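Local coordinates for GRAS family transcription factor containing protein, expressed (PDB 5HYZ) that probably acts as a plant transcription factor in development and abiotic stress resistance, binding DNA through its GRAS domain, at residues Q123-L128 against T165-F170. Numbering follows the deposited sequence.
Sequences QWAALL and TRLRDF
L167 and F170, one helical turn apart, reach across to A125 and L128, themselves a turn apart, and the packing between the two helices is almost wholly apolar. Methyl CD2 of L167 does most of the work for its residue: it rests 3.7 Å from the backbone N of A125 and also against the CB atoms of A125 and W124, so that a single branch meets segment 123-128 of helix 122-132. L128 adds its CD1 methyl, 4.3 Å from the same CD2.

The F170 ring packs against aliphatic groups. The A125 methyl lies over one face of the ring, displaced toward the rim, whereas L128 CB comes up at the edge, 4.1 Å from F170 CE2; the L128 and F170 side chains run past each other in opposite directions. With CG anti to the backbone N (chi1 -171°), the ring is carried across to the facing helix.

Helices 122-132 and 157-174 follow strands 110-118 and 141-148, which pair in parallel, and they lie side by side on the GRAS sheet as in a Rossmann-type alpha/beta fold. Here their segments run nearly parallel, at 11°, with axes 10.2 Å apart. The small A125 sits at the nearest point, its CA 6.4 Å from that of L167. From the sheet, F178 of strand 177-182 packs on both L128 and L167.

No hydrogen bond joins the segments, but the ring atom CE2 of F170 makes a close C-H···O-type approach to A125 O, at 3.3 Å. The indole of W124 turns away from this interface, and its NE1 is hydrogen-bonded to D115 of the predicted VHIID motif. At the dimer interface, W341 of the second subunit packs on A125 and L167 and makes a cation-pi contact with R166.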
ATOM      1  N   GLN A 123       0.406  -3.836 -12.028  1.00  7.32           N
ATOM      2  CA  GLN A 123       1.656  -3.234 -12.507  1.00  9.91           C
ATOM      3  C   GLN A 123       1.388  -2.220 -13.617  1.00 11.47           C
ATOM      4  O   GLN A 123       1.997  -1.154 -13.713  1.00 12.90           O
ATOM      5  CB  GLN A 123       2.618  -4.337 -13.049  1.00 12.08           C
ATOM      6  CG  GLN A 123       3.986  -3.702 -13.509  1.00  8.44           C
ATOM      7  CD  GLN A 123       5.084  -4.756 -13.867  1.00 12.96           C
ATOM      8  OE1 GLN A 123       4.850  -5.986 -13.851  1.00 12.11           O
ATOM      9  NE2 GLN A 123       6.240  -4.259 -14.227  1.00 11.28           N
ATOM     10  N   TRP A 124       0.468  -2.589 -14.533  1.00  7.84           N
ATOM     11  CA  TRP A 124       0.261  -1.710 -15.662  1.00  9.53           C
ATOM     12  C   TRP A 124      -0.623  -0.545 -15.353  1.00  7.84           C
ATOM     13  O   TRP A 124      -0.486   0.488 -15.989  1.00 10.93           O
ATOM     14  CB  TRP A 124      -0.306  -2.557 -16.869  1.00  9.96           C
ATOM     15  CG  TRP A 124       0.650  -3.704 -17.095  1.00  9.49           C
ATOM     16  CD1 TRP A 124       0.338  -5.043 -17.131  1.00 10.79           C
ATOM     17  CD2 TRP A 124       2.106  -3.622 -17.194  1.00  9.77           C
ATOM     18  NE1 TRP A 124       1.489  -5.789 -17.274  1.00 14.17           N
ATOM     19  CE2 TRP A 124       2.577  -4.956 -17.310  1.00 12.71           C
ATOM     20  CE3 TRP A 124       3.035  -2.557 -17.207  1.00 10.05           C
ATOM     21  CZ2 TRP A 124       3.939  -5.271 -17.408  1.00 11.66           C
ATOM     22  CZ3 TRP A 124       4.436  -2.862 -17.265  1.00  9.68           C
ATOM     23  CH2 TRP A 124       4.864  -4.241 -17.382  1.00 11.05           C
ATOM     24  N   ALA A 125      -1.509  -0.687 -14.391  1.00 11.05           N
ATOM     25  CA  ALA A 125      -2.264   0.495 -13.953  1.00 12.20           C
ATOM     26  C   ALA A 125      -1.286   1.522 -13.342  1.00 10.99           C
ATOM     27  O   ALA A 125      -1.340   2.716 -13.661  1.00 10.52           O
ATOM     28  CB  ALA A 125      -3.329   0.092 -12.944  1.00 13.06           C
ATOM     29  N   ALA A 126      -0.336   1.012 -12.554  1.00 10.48           N
ATOM     30  CA  ALA A 126       0.676   1.902 -11.994  1.00 10.37           C
ATOM     31  C   ALA A 126       1.522   2.559 -13.090  1.00 10.58           C
ATOM     32  O   ALA A 126       1.860   3.782 -13.046  1.00 10.98           O
ATOM     33  CB  ALA A 126       1.552   1.106 -10.964  1.00 10.44           C
ATOM     34  N   LEU A 127       1.922   1.764 -14.086  1.00 10.18           N
ATOM     35  CA  LEU A 127       2.730   2.318 -15.139  1.00  9.33           C
ATOM     36  C   LEU A 127       1.939   3.356 -15.961  1.00 10.62           C
ATOM     37  O   LEU A 127       2.468   4.379 -16.359  1.00 12.33           O
ATOM     38  CB  LEU A 127       3.220   1.188 -16.117  1.00  8.68           C
ATOM     39  CG  LEU A 127       4.150   1.789 -17.191  1.00 12.28           C
ATOM     40  CD1 LEU A 127       5.579   2.114 -16.648  1.00 14.44           C
ATOM     41  CD2 LEU A 127       4.356   0.812 -18.372  1.00 14.98           C
ATOM     42  N   LEU A 128       0.681   3.066 -16.239  1.00 10.37           N
ATOM     43  CA  LEU A 128      -0.135   4.038 -17.001  1.00 10.31           C
ATOM     44  C   LEU A 128      -0.192   5.383 -16.255  1.00 12.56           C
ATOM     45  O   LEU A 128      -0.027   6.452 -16.830  1.00 14.45           O
ATOM     46  CB  LEU A 128      -1.546   3.486 -17.184  1.00 12.25           C
ATOM     47  CG  LEU A 128      -1.642   2.396 -18.288  1.00 15.05           C
ATOM     48  CD1 LEU A 128      -3.049   1.678 -18.233  1.00 13.66           C
ATOM     49  CD2 LEU A 128      -1.360   3.027 -19.659  1.00 20.06           C
ATOM     50  N   THR A 165     -10.618  -5.350 -19.296  1.00  9.40           N
ATOM     51  CA  THR A 165     -11.635  -4.338 -19.048  1.00 10.75           C
ATOM     52  C   THR A 165     -11.201  -3.312 -18.034  1.00 11.36           C
ATOM     53  O   THR A 165     -11.327  -2.118 -18.263  1.00 12.92           O
ATOM     54  CB  THR A 165     -12.931  -5.004 -18.576  1.00 14.80           C
ATOM     55  OG1 THR A 165     -13.412  -5.728 -19.727  1.00 14.56           O
ATOM     56  CG2 THR A 165     -13.970  -3.955 -18.211  1.00 18.23           C
ATOM     57  N   ARG A 166     -10.623  -3.805 -16.952  1.00 10.19           N
ATOM     58  CA  ARG A 166     -10.219  -2.880 -15.906  1.00 11.24           C
ATOM     59  C   ARG A 166      -9.132  -1.905 -16.369  1.00 12.12           C
ATOM     60  O   ARG A 166      -9.191  -0.704 -16.066  1.00 13.35           O
ATOM     61  CB  ARG A 166      -9.771  -3.705 -14.701  1.00 13.98           C
ATOM     62  CG  ARG A 166     -10.179  -3.133 -13.423  1.00 27.15           C
ATOM     63  CD  ARG A 166      -9.775  -4.003 -12.218  1.00 26.76           C
ATOM     64  NE  ARG A 166      -9.822  -3.125 -11.053  1.00 33.04           N
ATOM     65  CZ  ARG A 166      -9.371  -3.448  -9.850  1.00 25.11           C
ATOM     66  NH1 ARG A 166      -8.820  -4.630  -9.660  1.00 29.05           N
ATOM     67  NH2 ARG A 166      -9.467  -2.578  -8.868  1.00 30.58           N
ATOM     68  N   LEU A 167      -8.131  -2.403 -17.106  1.00 10.61           N
ATOM     69  CA  LEU A 167      -7.095  -1.517 -17.610  1.00 10.27           C
ATOM     70  C   LEU A 167      -7.601  -0.536 -18.661  1.00 10.90           C
ATOM     71  O   LEU A 167      -7.197   0.624 -18.713  1.00 10.81           O
ATOM     72  CB  LEU A 167      -5.917  -2.285 -18.242  1.00  9.11           C
ATOM     73  CG  LEU A 167      -5.098  -3.069 -17.204  1.00 10.26           C
ATOM     74  CD1 LEU A 167      -4.103  -3.992 -17.973  1.00 10.73           C
ATOM     75  CD2 LEU A 167      -4.281  -2.038 -16.350  1.00 10.12           C
ATOM     76  N   ARG A 168      -8.519  -0.997 -19.528  1.00 10.63           N
ATOM     77  CA  ARG A 168      -9.050  -0.077 -20.531  1.00  9.36           C
ATOM     78  C   ARG A 168      -9.896   1.016 -19.873  1.00 10.10           C
ATOM     79  O   ARG A 168      -9.813   2.180 -20.277  1.00 13.43           O
ATOM     80  CB  ARG A 168      -9.912  -0.872 -21.569  1.00 12.03           C
ATOM     81  CG  ARG A 168      -9.035  -1.659 -22.562  1.00 11.52           C
ATOM     82  CD  ARG A 168      -9.976  -2.633 -23.463  1.00 14.14           C
ATOM     83  NE  ARG A 168      -9.126  -3.420 -24.418  1.00 16.19           N
ATOM     84  CZ  ARG A 168      -8.727  -2.955 -25.587  1.00 19.75           C
ATOM     85  NH1 ARG A 168      -9.085  -1.717 -25.980  1.00 15.99           N
ATOM     86  NH2 ARG A 168      -7.973  -3.723 -26.367  1.00 16.14           N
ATOM     87  N   ASP A 169     -10.660   0.658 -18.833  1.00 13.12           N
ATOM     88  CA  ASP A 169     -11.465   1.694 -18.106  1.00 13.21           C
ATOM     89  C   ASP A 169     -10.525   2.715 -17.443  1.00 16.03           C
ATOM     90  O   ASP A 169     -10.740   3.949 -17.437  1.00 12.29           O
ATOM     91  CB  ASP A 169     -12.392   1.067 -17.054  1.00 14.58           C
ATOM     92  CG  ASP A 169     -13.563   0.280 -17.688  1.00 25.87           C
ATOM     93  OD1 ASP A 169     -13.795   0.411 -18.917  1.00 26.05           O
ATOM     94  OD2 ASP A 169     -14.203  -0.494 -16.955  1.00 29.41           O
ATOM     95  N   PHE A 170      -9.408   2.189 -16.903  1.00 13.21           N
ATOM     96  CA  PHE A 170      -8.436   3.103 -16.263  1.00 12.24           C
ATOM     97  C   PHE A 170      -7.785   4.069 -17.227  1.00 12.73           C
ATOM     98  O   PHE A 170      -7.619   5.300 -16.977  1.00 12.95           O
ATOM     99  CB  PHE A 170      -7.375   2.226 -15.554  1.00 13.79           C
ATOM    100  CG  PHE A 170      -6.426   3.007 -14.655  1.00 11.96           C
ATOM    101  CD1 PHE A 170      -6.855   3.434 -13.422  1.00 19.25           C
ATOM    102  CD2 PHE A 170      -5.108   3.287 -15.064  1.00 14.89           C
ATOM    103  CE1 PHE A 170      -6.020   4.155 -12.596  1.00 18.24           C
ATOM    104  CE2 PHE A 170      -4.259   4.048 -14.228  1.00 13.10           C
ATOM    105  CZ  PHE A 170      -4.734   4.437 -12.985  1.00 15.13           C
TER